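Local coordinates for ABC transporter, substrate binding protein (Agrobacterium tumefaciens, PDB 3C9H) that probably captures a solute in the periplasm for import by an ABC transporter, and binds a magnesium ion, at residues L113-S116 with A117-A121; L220-S224 with D225-V229; A301-P304 with E305-G308; D337-K340 with R341-I345; E346-N349 with E350-S354. All coordinates share one frame; numbering follows the deposited sequence.

All five contacts are local, in loops (1 and 3), at a helix end (2) or along a helix (4 and 5). Contacts 1 and 3 lie on the same side of the chain's centre and touch: Met115 SD is 3.6 Å from Glu305 OE1, and Trp119 CH2 is 3.8 Å from Ser303 CA. Contacts 4 and 5 are successive parts of helix 338-353, their centres about 14 Å apart. Contact 2 stands alone, its centre about 41 Å from that of contact 1 and about 25 Å from that of contact 5. It comes nearest the magnesium site of Ser41 and Asp43: the side chain of Glu221 is about 11 Å from the magnesium ion. The others lie away from it.

Contact 1: residues L113-S116 with A117-A121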
loop_
_atom_site.group_PDB
_atom_site.type_symbol
_atom_site.label_atom_id
_atom_site.label_comp_id
_atom_site.label_asym_id
_atom_site.label_seq_id
_atom_site.Cartn_x
_atom_site.Cartn_y
_atom_site.Cartn_z
ATOM N N LEU A 113 -4.275 -6.411 -22.575
ATOM C CA LEU A 113 -2.965 -5.866 -22.918
ATOM C C LEU A 113 -1.958 -6.954 -23.261
ATOM O O LEU A 113 -2.230 -8.146 -23.129
ATOM C CB LEU A 113 -2.424 -5.009 -21.764
ATOM C CG LEU A 113 -3.266 -3.781 -21.392
ATOM C CD1 LEU A 113 -2.908 -3.166 -20.008
ATOM C CD2 LEU A 113 -3.149 -2.768 -22.500
ATOM N N ALA A 114 -0.784 -6.479 -23.675
ATOM C CA ALA A 114 0.389 -7.287 -24.041
ATOM C C ALA A 114 0.747 -8.332 -22.993
ATOM O O ALA A 114 0.832 -9.498 -23.297
ATOM C CB ALA A 114 1.590 -6.343 -24.260
ATOM N N MET A 115 0.953 -7.895 -21.754
ATOM C CA MET A 115 1.338 -8.823 -20.688
ATOM C C MET A 115 0.164 -9.504 -19.960
ATOM O O MET A 115 0.398 -10.236 -18.997
ATOM C CB MET A 115 2.248 -8.107 -19.677
ATOM C CG MET A 115 3.685 -7.861 -20.163
ATOM S SD MET A 115 4.611 -9.415 -20.375
ATOM C CE MET A 115 4.402 -10.211 -18.730
ATOM N N SER A 116 -1.080 -9.293 -20.404
ATOM C CA SER A 116 -2.244 -9.795 -19.656
ATOM C C SER A 116 -2.256 -11.311 -19.447
ATOM O O SER A 116 -2.358 -11.790 -18.319
ATOM C CB SER A 116 -3.559 -9.353 -20.305
ATOM O OG SER A 116 -3.712 -7.954 -20.236
ATOM N N ALA A 117 -2.145 -12.064 -20.535
ATOM C CA ALA A 117 -2.266 -13.519 -20.447
ATOM C C ALA A 117 -1.142 -14.149 -19.596
ATOM O O ALA A 117 -1.373 -15.125 -18.905
ATOM C CB ALA A 117 -2.300 -14.129 -21.842
ATOM N N ARG A 118 0.053 -13.570 -19.637
ATOM C CA ARG A 118 1.198 -14.087 -18.878
ATOM C C ARG A 118 1.387 -13.492 -17.481
ATOM O O ARG A 118 2.301 -13.893 -16.753
ATOM C CB ARG A 118 2.455 -13.887 -19.698
ATOM C CG ARG A 118 2.468 -14.865 -20.858
ATOM C CD ARG A 118 3.793 -14.991 -21.424
ATOM N NE ARG A 118 3.984 -13.989 -22.431
ATOM C CZ ARG A 118 4.040 -14.228 -23.746
ATOM N NH1 ARG A 118 3.931 -15.447 -24.251
ATOM N NH2 ARG A 118 4.215 -13.214 -24.568
ATOM N N TRP A 119 0.523 -12.549 -17.111
ATOM C CA TRP A 119 0.575 -11.935 -15.785
ATOM C C TRP A 119 0.231 -13.011 -14.771
ATOM O O TRP A 119 -0.656 -13.817 -15.028
ATOM C CB TRP A 119 -0.402 -10.760 -15.683
ATOM C CG TRP A 119 0.034 -9.790 -14.607
ATOM C CD1 TRP A 119 -0.575 -9.554 -13.434
ATOM C CD2 TRP A 119 1.208 -8.987 -14.632
ATOM N NE1 TRP A 119 0.143 -8.633 -12.698
ATOM C CE2 TRP A 119 1.242 -8.255 -13.423
ATOM C CE3 TRP A 119 2.227 -8.794 -15.559
ATOM C CZ2 TRP A 119 2.263 -7.377 -13.120
ATOM C CZ3 TRP A 119 3.245 -7.905 -15.254
ATOM C CH2 TRP A 119 3.252 -7.207 -14.060
ATOM N N PRO A 120 0.964 -13.078 -13.643
ATOM C CA PRO A 120 0.647 -14.132 -12.683
ATOM C C PRO A 120 -0.841 -14.169 -12.384
ATOM O O PRO A 120 -1.462 -13.117 -12.207
ATOM C CB PRO A 120 1.490 -13.748 -11.474
ATOM C CG PRO A 120 2.684 -13.097 -12.088
ATOM C CD PRO A 120 2.106 -12.273 -13.183
ATOM N N ALA A 121 -1.408 -15.371 -12.360
ATOM C CA ALA A 121 -2.854 -15.559 -12.287
ATOM C C ALA A 121 -3.463 -14.971 -11.010
ATOM O O ALA A 121 -4.552 -14.373 -11.034
ATOM C CB ALA A 121 -3.195 -17.071 -12.434
HETATM O O HOH W 1 -2.334 -10.942 -23.247
HETATM O O HOH W 2 0.997 -12.035 -22.102
HETATM O O HOH W 3 -3.016 -13.503 -16.298
#
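Met115 meets Trp119 across two successive type I beta turns, Leu113 to Ser116 and Ser116 to Trp119, which share Ser116, the last residue of one and the first of the other. The apolar contact is light: the terminal methyl CE of Met115 lies 4.1 Å from CE3 of Trp119, at the edge of the indole and close to its plane. The two side chains cross at about a right angle. Bends at chi2 and chi3 (-67° and -54°) curl the methionine so that its methyl, rather than its sulfur, reaches the ring. CD of the following Pro120 sits over one indole face, toward its rim.

Among the direct hydrogen bonds, the backbone N of Ser116 donates to Leu113 O and that of Trp119 to Ser116 O, closing the first and second turns; the second bond is 3.2 Å long and comes from above the carbonyl plane. Ser116 OG accepts from Leu113 N at 2.9 Å, tying the serine back to the start of the first turn, and is also hydrogen-bonded to Tyr130 OH. Trp119 NE1 is hydrogen-bonded to Ala131 O, holding the indole at its polar edge.

Two waters bridge the turns, one linking Leu113 O (2.8 Å) to Ala117 N (2.9 Å) and the other Ala114 O to Arg118 N; together they satisfy the amides of the two central residues of the second turn.

Two consecutive type I turns thus build this part of the loop between strands 108-109 and 124-125, packed through Met115 and Trp119 on Met285 of helix 274-285.

Contact 2: residues L220-S224 with D225-V229; sequences LERVS and DGRFV
Helix 216-224 ends where Arg222 and Val223 turn their carbonyls to the chain beyond. Phe228 N donates to Arg222 O at 3.0 Å, and Gly226 N to Val223 O at 3.1 Å, both from above the carbonyl planes. Gly226 has a positive phi of 80°, which reverses the chain after Asp225. Val223 CA also makes a CA-H...O contact with Phe228 O. Asp225 OD1 accepts from the backbone N of Arg227, an Asx turn that shapes this exit toward strand 230-235.

The same oxygen receives Arg227 NE on its syn lone pair, in the guanidinium plane and almost straight (177°), while Arg227 NH2 weakly completes the salt bridge to Asp225 OD2. With its edge so held, the Arg227 guanidinium takes Arg222 CG over the centre of one face, 3.5 Å from Arg227 CZ. Arg222 runs extended from CG to NE beside the Phe228 ring; its CB and CD approach CD2 and CE2 at 3.4 Å. The guanidinium planes are 27° apart, with Arg222 NE 4.0 Å from Arg227 NH1. Carboxylates probably offset these like charges: Arg222 NH1 makes a weak salt bridge to Glu221 OE2 besides its bond to Ala218 O, and a water joins Glu221 OE2 to Arg227 NH2.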
loop_
_atom_site.group_PDB
_atom_site.type_symbol
_atom_site.label_atom_id
_atom_site.label_comp_id
_atom_site.label_asym_id
_atom_site.label_seq_id
_atom_site.Cartn_x
_atom_site.Cartn_y
_atom_site.Cartn_z
ATOM N N LEU A 220 6.687 7.422 9.774
ATOM C CA LEU A 220 8.113 7.358 9.507
ATOM C C LEU A 220 8.844 8.624 9.929
ATOM O O LEU A 220 9.892 8.529 10.582
ATOM C CB LEU A 220 8.380 6.990 8.045
ATOM C CG LEU A 220 8.124 5.508 7.742
ATOM C CD1 LEU A 220 7.970 5.303 6.254
ATOM C CD2 LEU A 220 9.238 4.603 8.315
ATOM N N GLU A 221 8.295 9.798 9.624
ATOM C CA GLU A 221 8.945 11.059 10.076
ATOM C C GLU A 221 9.119 11.108 11.586
ATOM O O GLU A 221 10.159 11.542 12.051
ATOM C CB GLU A 221 8.296 12.354 9.524
ATOM C CG GLU A 221 6.814 12.439 9.534
ATOM C CD GLU A 221 6.251 13.503 8.551
ATOM O OE1 GLU A 221 6.265 13.291 7.295
ATOM O OE2 GLU A 221 5.750 14.531 9.058
ATOM N N ARG A 222 8.148 10.602 12.334
ATOM C CA ARG A 222 8.160 10.669 13.793
ATOM C C ARG A 222 9.048 9.598 14.462
ATOM O O ARG A 222 9.649 9.845 15.521
ATOM C CB ARG A 222 6.736 10.637 14.331
ATOM C CG ARG A 222 5.980 11.973 14.087
ATOM C CD ARG A 222 4.470 11.817 14.194
ATOM N NE ARG A 222 3.783 13.082 13.921
ATOM C CZ ARG A 222 3.683 13.654 12.725
ATOM N NH1 ARG A 222 4.189 13.079 11.631
ATOM N NH2 ARG A 222 3.055 14.822 12.611
ATOM N N VAL A 223 9.111 8.416 13.857
ATOM C CA VAL A 223 10.062 7.370 14.263
ATOM C C VAL A 223 11.485 7.824 13.946
ATOM O O VAL A 223 12.378 7.615 14.752
ATOM C CB VAL A 223 9.743 5.984 13.607
ATOM C CG1 VAL A 223 10.853 4.935 13.892
ATOM C CG2 VAL A 223 8.370 5.470 14.128
ATOM N N SER A 224 11.667 8.504 12.817
ATOM C CA SER A 224 12.992 8.899 12.322
ATOM C C SER A 224 13.740 9.764 13.311
ATOM O O SER A 224 14.939 9.583 13.515
ATOM C CB SER A 224 12.880 9.672 10.997
ATOM O OG SER A 224 14.107 9.670 10.305
ATOM N N ASP A 225 13.025 10.704 13.921
ATOM C CA ASP A 225 13.638 11.630 14.849
ATOM C C ASP A 225 13.297 11.311 16.300
ATOM O O ASP A 225 13.434 12.148 17.171
ATOM C CB ASP A 225 13.259 13.070 14.505
ATOM C CG ASP A 225 11.798 13.349 14.689
ATOM O OD1 ASP A 225 11.092 12.541 15.320
ATOM O OD2 ASP A 225 11.359 14.401 14.203
ATOM N N GLY A 226 12.818 10.104 16.551
ATOM C CA GLY A 226 12.702 9.619 17.910
ATOM C C GLY A 226 11.509 10.087 18.688
ATOM O O GLY A 226 11.393 9.715 19.837
ATOM N N ARG A 227 10.598 10.867 18.088
ATOM C CA ARG A 227 9.329 11.175 18.772
ATOM C C ARG A 227 8.582 9.890 19.136
ATOM O O ARG A 227 7.971 9.796 20.212
ATOM C CB ARG A 227 8.426 12.075 17.922
ATOM C CG ARG A 227 8.820 13.558 17.947
ATOM C CD ARG A 227 7.988 14.379 16.974
ATOM N NE ARG A 227 8.505 14.242 15.619
ATOM C CZ ARG A 227 7.972 14.804 14.536
ATOM N NH1 ARG A 227 6.872 15.526 14.623
ATOM N NH2 ARG A 227 8.550 14.630 13.354
ATOM N N PHE A 228 8.667 8.905 18.228
ATOM C CA PHE A 228 8.119 7.577 18.417
ATOM C C PHE A 228 9.241 6.576 18.418
ATOM O O PHE A 228 10.204 6.733 17.694
ATOM C CB PHE A 228 7.188 7.218 17.248
ATOM C CG PHE A 228 5.921 8.047 17.178
ATOM C CD1 PHE A 228 5.391 8.673 18.290
ATOM C CD2 PHE A 228 5.218 8.124 15.980
ATOM C CE1 PHE A 228 4.213 9.412 18.204
ATOM C CE2 PHE A 228 4.039 8.862 15.889
ATOM C CZ PHE A 228 3.544 9.505 17.006
ATOM N N VAL A 229 9.103 5.522 19.209
ATOM C CA VAL A 229 10.131 4.477 19.257
ATOM C C VAL A 229 9.796 3.276 18.353
ATOM O O VAL A 229 10.687 2.562 17.918
ATOM C CB VAL A 229 10.346 4.019 20.695
ATOM C CG1 VAL A 229 10.784 5.226 21.553
ATOM C CG2 VAL A 229 9.094 3.326 21.264
HETATM O O HOH W 4 7.216 15.400 10.926
#

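Contact 3: residues A301-P304 with E305-G308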
loop_
_atom_site.group_PDB
_atom_site.type_symbol
_atom_site.label_atom_id
_atom_site.label_comp_id
_atom_site.label_asym_id
_atom_site.label_seq_id
_atom_site.Cartn_x
_atom_site.Cartn_y
_atom_site.Cartn_z
ATOM N N ALA A 301 8.797 -6.322 -7.398
ATOM C CA ALA A 301 8.088 -6.513 -8.663
ATOM C C ALA A 301 7.296 -7.829 -8.684
ATOM O O ALA A 301 7.664 -8.811 -8.020
ATOM C CB ALA A 301 9.097 -6.485 -9.840
ATOM N N VAL A 302 6.218 -7.820 -9.453
ATOM C CA VAL A 302 5.382 -8.993 -9.729
ATOM C C VAL A 302 5.646 -9.588 -11.144
ATOM O O VAL A 302 5.323 -10.749 -11.388
ATOM C CB VAL A 302 3.883 -8.618 -9.549
ATOM C CG1 VAL A 302 2.946 -9.697 -10.074
ATOM C CG2 VAL A 302 3.588 -8.338 -8.085
ATOM N N SER A 303 6.245 -8.823 -12.061
ATOM C CA SER A 303 6.388 -9.278 -13.451
ATOM C C SER A 303 7.229 -10.545 -13.528
ATOM O O SER A 303 8.301 -10.590 -12.939
ATOM C CB SER A 303 7.061 -8.236 -14.340
ATOM O OG SER A 303 7.501 -8.863 -15.553
ATOM N N PRO A 304 6.768 -11.553 -14.300
ATOM C CA PRO A 304 7.585 -12.750 -14.445
ATOM C C PRO A 304 8.866 -12.483 -15.270
ATOM O O PRO A 304 9.745 -13.343 -15.341
ATOM C CB PRO A 304 6.640 -13.740 -15.144
ATOM C CG PRO A 304 5.660 -12.906 -15.892
ATOM C CD PRO A 304 5.518 -11.621 -15.094
ATOM N N GLU A 305 8.967 -11.311 -15.882
ATOM C CA GLU A 305 10.166 -10.902 -16.609
ATOM C C GLU A 305 11.270 -10.273 -15.769
ATOM O O GLU A 305 12.353 -10.018 -16.295
ATOM C CB GLU A 305 9.790 -9.890 -17.682
ATOM C CG GLU A 305 8.801 -10.405 -18.683
ATOM C CD GLU A 305 8.602 -9.403 -19.795
ATOM O OE1 GLU A 305 7.955 -8.342 -19.561
ATOM O OE2 GLU A 305 9.129 -9.660 -20.892
ATOM N N VAL A 306 11.016 -9.998 -14.492
ATOM C CA VAL A 306 12.004 -9.324 -13.649
ATOM C C VAL A 306 12.610 -10.297 -12.610
ATOM O O VAL A 306 11.891 -11.002 -11.900
ATOM C CB VAL A 306 11.392 -8.048 -13.006
ATOM C CG1 VAL A 306 12.406 -7.309 -12.102
ATOM C CG2 VAL A 306 10.851 -7.122 -14.109
ATOM N N ALA A 307 13.945 -10.344 -12.579
ATOM C CA ALA A 307 14.715 -11.218 -11.675
ATOM C C ALA A 307 15.404 -10.375 -10.624
ATOM O O ALA A 307 15.588 -9.184 -10.814
ATOM C CB ALA A 307 15.765 -12.024 -12.461
ATOM N N GLY A 308 15.752 -10.994 -9.503
ATOM C CA GLY A 308 16.517 -10.321 -8.451
ATOM C C GLY A 308 15.839 -10.424 -7.105
ATOM O O GLY A 308 14.821 -11.103 -6.963
HETATM O O HOH W 5 9.234 -10.154 -10.535
#
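Ser303 folds over the backbone of Glu305 at the start of a type I beta turn that runs from Ser303 to Val306. Its CB lies 4.0 Å from the CG2 methyl of Val306, an apolar touch. With OG placed opposite the backbone N about CA-CB (chi1 164°), the hydroxyl turns toward the next peptide but one and accepts a hydrogen bond from Glu305 N, an ST turn set on the type I turn. That bond is 2.9 Å long with an angle of 149° at the hydrogen. The same oxygen comes within 3.3 Å of Glu305 CB and so also lies alongside the root of the glutamate chain, which extends beyond CG.

The serine's backbone carbonyl closes the turn itself: Val306 N donates to Ser303 O at 3.2 Å and nearly straight, from above the carbonyl plane. A water lies near the same carbonyl, 2.6 Å from Ser303 O and 3.1 Å from Val306 O. Just before the turn, the Ala301 methyl meets Val306 CG1 at 4.1 Å. Gln290 of helix 287-296 packs on Ala301, Ser303 and Val306, placing this buried side of the loop against that helix, while Trp119 touches Ser303 and Met115 touches Glu305.

The chemistry divides the serine's work: its hydroxyl satisfies the amide of Glu305 and its carbonyl the amide of Val306, so two successive amides are gripped by one residue. Pro304, between the serine and these amides, has no N-H to satisfy and keeps its phi near -69°, which suits the second position of the turn.

Contact 4: residues D337-K340 with R341-I345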
loop_
_atom_site.group_PDB
_atom_site.type_symbol
_atom_site.label_atom_id
_atom_site.label_comp_id
_atom_site.label_asym_id
_atom_site.label_seq_id
_atom_site.Cartn_x
_atom_site.Cartn_y
_atom_site.Cartn_z
ATOM N N ASP A 337 -17.205 -7.582 3.355
ATOM C CA ASP A 337 -18.286 -6.758 2.867
ATOM C C ASP A 337 -18.440 -5.475 3.702
ATOM O O ASP A 337 -17.896 -5.367 4.800
ATOM C CB ASP A 337 -19.591 -7.570 2.814
ATOM C CG ASP A 337 -20.156 -7.905 4.181
ATOM O OD1 ASP A 337 -20.129 -7.057 5.091
ATOM O OD2 ASP A 337 -20.712 -9.015 4.328
ATOM N N GLN A 338 -19.218 -4.529 3.179
ATOM C CA GLN A 338 -19.351 -3.186 3.770
ATOM C C GLN A 338 -19.762 -3.208 5.246
ATOM O O GLN A 338 -19.226 -2.433 6.059
ATOM C CB GLN A 338 -20.353 -2.333 2.960
ATOM C CG GLN A 338 -19.894 -2.067 1.522
ATOM C CD GLN A 338 -21.025 -1.622 0.616
ATOM O OE1 GLN A 338 -21.762 -0.685 0.941
ATOM N NE2 GLN A 338 -21.160 -2.278 -0.536
ATOM N N VAL A 339 -20.705 -4.082 5.594
ATOM C CA VAL A 339 -21.218 -4.122 6.951
ATOM C C VAL A 339 -20.206 -4.761 7.893
ATOM O O VAL A 339 -20.018 -4.284 9.000
ATOM C CB VAL A 339 -22.563 -4.864 7.046
ATOM C CG1 VAL A 339 -23.038 -4.946 8.492
ATOM C CG2 VAL A 339 -23.611 -4.180 6.189
ATOM N N LYS A 340 -19.563 -5.841 7.460
ATOM C CA LYS A 340 -18.470 -6.449 8.238
ATOM C C LYS A 340 -17.291 -5.503 8.363
ATOM O O LYS A 340 -16.644 -5.478 9.387
ATOM C CB LYS A 340 -17.994 -7.742 7.611
ATOM C CG LYS A 340 -18.969 -8.851 7.746
ATOM C CD LYS A 340 -18.434 -10.096 7.120
ATOM C CE LYS A 340 -18.994 -11.345 7.803
ATOM N NZ LYS A 340 -18.272 -12.548 7.276
ATOM N N ARG A 341 -17.023 -4.736 7.311
ATOM C CA ARG A 341 -16.026 -3.692 7.346
ATOM C C ARG A 341 -16.307 -2.731 8.488
ATOM O O ARG A 341 -15.420 -2.441 9.301
ATOM C CB ARG A 341 -15.978 -2.940 6.005
ATOM C CG ARG A 341 -14.795 -1.985 5.859
ATOM C CD ARG A 341 -15.039 -0.858 4.844
ATOM N NE ARG A 341 -13.817 -0.068 4.651
ATOM C CZ ARG A 341 -12.778 -0.475 3.926
ATOM N NH1 ARG A 341 -12.824 -1.648 3.296
ATOM N NH2 ARG A 341 -11.688 0.296 3.836
ATOM N N SER A 342 -17.550 -2.246 8.549
ATOM C CA SER A 342 -17.989 -1.306 9.584
ATOM C C SER A 342 -17.910 -1.916 10.967
ATOM O O SER A 342 -17.546 -1.239 11.911
ATOM C CB SER A 342 -19.437 -0.846 9.347
ATOM O OG SER A 342 -19.502 0.061 8.280
ATOM N N ARG A 343 -18.242 -3.191 11.081
ATOM C CA ARG A 343 -18.194 -3.856 12.370
ATOM C C ARG A 343 -16.751 -3.982 12.881
ATOM O O ARG A 343 -16.485 -3.737 14.054
ATOM C CB ARG A 343 -18.881 -5.216 12.283
ATOM C CG ARG A 343 -20.400 -5.126 11.949
ATOM C CD ARG A 343 -21.211 -4.570 13.121
ATOM N NE ARG A 343 -22.672 -4.595 12.938
ATOM C CZ ARG A 343 -23.372 -3.730 12.200
ATOM N NH1 ARG A 343 -22.752 -2.767 11.508
ATOM N NH2 ARG A 343 -24.705 -3.832 12.140
ATOM N N LEU A 344 -15.818 -4.348 12.000
ATOM C CA LEU A 344 -14.417 -4.497 12.386
ATOM C C LEU A 344 -13.804 -3.176 12.854
ATOM O O LEU A 344 -12.972 -3.160 13.754
ATOM C CB LEU A 344 -13.604 -5.048 11.218
ATOM C CG LEU A 344 -12.105 -5.242 11.473
ATOM C CD1 LEU A 344 -11.877 -6.281 12.566
ATOM C CD2 LEU A 344 -11.409 -5.650 10.195
ATOM N N ILE A 345 -14.216 -2.078 12.237
ATOM C CA ILE A 345 -13.739 -0.758 12.606
ATOM C C ILE A 345 -14.240 -0.333 14.001
ATOM O O ILE A 345 -13.491 0.255 14.789
ATOM C CB ILE A 345 -14.084 0.291 11.503
ATOM C CG1 ILE A 345 -13.215 0.050 10.257
ATOM C CG2 ILE A 345 -13.868 1.698 12.015
ATOM C CD1 ILE A 345 -13.472 1.007 9.055
#
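Arg341 N donates to Asp337 O at 2.7 Å, nearly along the C=O axis, the first bond from the second segment back into the start of helix 338-353. The Arg341 chain takes CG away from its own amide (chi1 -170°) and runs extended to NE, so that its end leads off the first segment. There NH1 forms a salt bridge with Asp97 and the guanidinium makes a cation-pi contact with Phe185. Nearer the backbone, Arg341 CB rests 3.3 Å from Gln338 O.

Ser342 follows, its N bonded to Gln338 O at 3.0 Å with the donor tilted from the carbonyl plane. This is the first turn of the helix, and Asp337 occupies its N-cap: Asp337 OD1 accepts from Lys340 N at 2.7 Å and 174°, met nearly head-on to the C-O bond. The capping bond satisfies an amide that has no carbonyl of a preceding turn to meet, and the negative carboxylate probably interacts favourably with the positive end of the helix dipole.

Arg343 N donates to Val339 O at 2.9 Å. Its side chain bends at chi2 (-71°) and turns back alongside Val339, both pointing the same way. Val339 CG1 thereby lies over one face of the guanidinium, toward its rim, 3.7 Å from Arg343 NH1; Arg343 CG meanwhile sits 3.1 Å from Val339 O. Leu344 N closes on Lys340 O, and its side chain packs on Phe185, Ser189 and Gln192 of helix 183-194. Ile345 N then bonds to Arg341 O, and its side chain also touches Phe185.

Contact 5: residues E346-N349 with E350-S354; sequences ERWN and EALRS
Leu352 sets its CD1 methyl over one face of the Trp348 indole, one helical turn earlier. The methyl stands 3.5 Å from the centroid of the six-membered ring and 9° off the ring normal, a CH-pi contact made almost squarely from above. The closest ring atom is CH2, also 3.5 Å from CD1, and the two side chains slant across one another. The indole is placed by a chi1 of -180°, which throws CG away from the tryptophan's own amide, whereas Leu352 has CG beside its backbone N; the two chains thus converge although they start a turn apart.

Asn349 and Arg353 make the second pair in a different manner. They lie side by side and point the same way, with the amide and guanidinium planes 36° apart. Asn349 CB stands over the centre of one guanidinium face, 3.9 Å from Arg353 CZ, so the aliphatic root of the asparagine carries this part of the contact. On its way there the arginine chain passes the Asn349 carbonyl, with Arg353 CD 3.3 Å from Asn349 O.

Beneath the side chains the i to i+4 backbone bonds of the helix continue: Ala351 N donates to Arg347 O at 2.9 Å and Leu352 N to Trp348 O at 3.1 Å, but Arg353 N reaches Asn349 O only weakly. Ser354 OG donates to Ala351 O and is also hydrogen-bonded to Lys203.

Trp348, Ala351 and Leu352 all pack on Ile202, joining the end of helix 338-353 to helix 198-207, while Met188 of helix 183-194 also touches Trp348 and Arg347 makes a cation-pi contact with Trp199.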
loop_
_atom_site.group_PDB
_atom_site.type_symbol
_atom_site.label_atom_id
_atom_site.label_comp_id
_atom_site.label_asym_id
_atom_site.label_seq_id
_atom_site.Cartn_x
_atom_site.Cartn_y
_atom_site.Cartn_z
ATOM N N GLU A 346 -15.489 -0.642 14.330
ATOM C CA GLU A 346 -15.980 -0.281 15.652
ATOM C C GLU A 346 -15.388 -1.189 16.749
ATOM O O GLU A 346 -15.130 -0.730 17.856
ATOM C CB GLU A 346 -17.521 -0.188 15.695
ATOM C CG GLU A 346 -18.316 -1.473 15.493
ATOM C CD GLU A 346 -19.840 -1.245 15.657
ATOM O OE1 GLU A 346 -20.239 -0.214 16.274
ATOM O OE2 GLU A 346 -20.636 -2.091 15.172
ATOM N N ARG A 347 -15.156 -2.456 16.443
ATOM C CA ARG A 347 -14.407 -3.346 17.341
ATOM C C ARG A 347 -12.956 -2.851 17.621
ATOM O O ARG A 347 -12.456 -2.906 18.745
ATOM C CB ARG A 347 -14.378 -4.742 16.729
ATOM C CG ARG A 347 -13.873 -5.819 17.657
ATOM C CD ARG A 347 -14.193 -7.217 17.131
ATOM N NE ARG A 347 -13.817 -8.252 18.102
ATOM C CZ ARG A 347 -13.540 -9.521 17.807
ATOM N NH1 ARG A 347 -13.568 -9.961 16.555
ATOM N NH2 ARG A 347 -13.210 -10.354 18.779
ATOM N N TRP A 348 -12.287 -2.370 16.582
ATOM C CA TRP A 348 -10.937 -1.844 16.703
ATOM C C TRP A 348 -10.903 -0.601 17.601
ATOM O O TRP A 348 -10.043 -0.487 18.461
ATOM C CB TRP A 348 -10.423 -1.570 15.295
ATOM C CG TRP A 348 -9.056 -1.025 15.160
ATOM C CD1 TRP A 348 -7.869 -1.731 15.102
ATOM C CD2 TRP A 348 -8.721 0.337 14.974
ATOM N NE1 TRP A 348 -6.813 -0.861 14.907
ATOM C CE2 TRP A 348 -7.313 0.412 14.820
ATOM C CE3 TRP A 348 -9.472 1.514 14.922
ATOM C CZ2 TRP A 348 -6.652 1.614 14.631
ATOM C CZ3 TRP A 348 -8.815 2.695 14.734
ATOM C CH2 TRP A 348 -7.414 2.741 14.582
ATOM N N ASN A 349 -11.859 0.305 17.426
ATOM C CA ASN A 349 -11.996 1.472 18.311
ATOM C C ASN A 349 -12.306 1.055 19.740
ATOM O O ASN A 349 -11.851 1.679 20.678
ATOM C CB ASN A 349 -13.107 2.406 17.827
ATOM C CG ASN A 349 -12.721 3.183 16.598
ATOM O OD1 ASN A 349 -13.464 3.204 15.609
ATOM N ND2 ASN A 349 -11.552 3.821 16.633
ATOM N N GLU A 350 -13.090 -0.006 19.878
ATOM C CA GLU A 350 -13.487 -0.563 21.172
ATOM C C GLU A 350 -12.281 -1.146 21.920
ATOM O O GLU A 350 -12.137 -0.924 23.118
ATOM C CB GLU A 350 -14.630 -1.581 20.937
ATOM C CG GLU A 350 -14.803 -2.773 21.882
ATOM C CD GLU A 350 -15.916 -3.751 21.382
ATOM O OE1 GLU A 350 -16.846 -3.316 20.649
ATOM O OE2 GLU A 350 -15.854 -4.961 21.702
ATOM N N ALA A 351 -11.397 -1.842 21.205
ATOM C CA ALA A 351 -10.161 -2.394 21.786
ATOM C C ALA A 351 -9.135 -1.331 22.183
ATOM O O ALA A 351 -8.479 -1.464 23.208
ATOM C CB ALA A 351 -9.516 -3.396 20.823
ATOM N N LEU A 352 -8.982 -0.295 21.364
ATOM C CA LEU A 352 -8.023 0.780 21.637
ATOM C C LEU A 352 -8.408 1.597 22.867
ATOM O O LEU A 352 -7.547 2.228 23.471
ATOM C CB LEU A 352 -7.902 1.730 20.443
ATOM C CG LEU A 352 -7.194 1.232 19.178
ATOM C CD1 LEU A 352 -7.298 2.271 18.097
ATOM C CD2 LEU A 352 -5.731 0.912 19.470
ATOM N N ARG A 353 -9.697 1.585 23.214
ATOM C CA ARG A 353 -10.240 2.339 24.354
ATOM C C ARG A 353 -10.445 1.499 25.616
ATOM O O ARG A 353 -10.393 2.030 26.721
ATOM C CB ARG A 353 -11.537 3.041 23.935
ATOM C CG ARG A 353 -11.246 4.216 22.999
ATOM C CD ARG A 353 -12.412 4.607 22.094
ATOM N NE ARG A 353 -11.949 5.157 20.801
ATOM C CZ ARG A 353 -12.740 5.734 19.887
ATOM N NH1 ARG A 353 -14.055 5.863 20.098
ATOM N NH2 ARG A 353 -12.216 6.195 18.749
ATOM N N SER A 354 -10.640 0.191 25.467
ATOM C CA SER A 354 -10.810 -0.708 26.626
ATOM C C SER A 354 -9.573 -0.723 27.538
ATOM O O SER A 354 -8.444 -0.452 27.096
ATOM C CB SER A 354 -11.130 -2.137 26.163
ATOM O OG SER A 354 -10.028 -2.716 25.474
#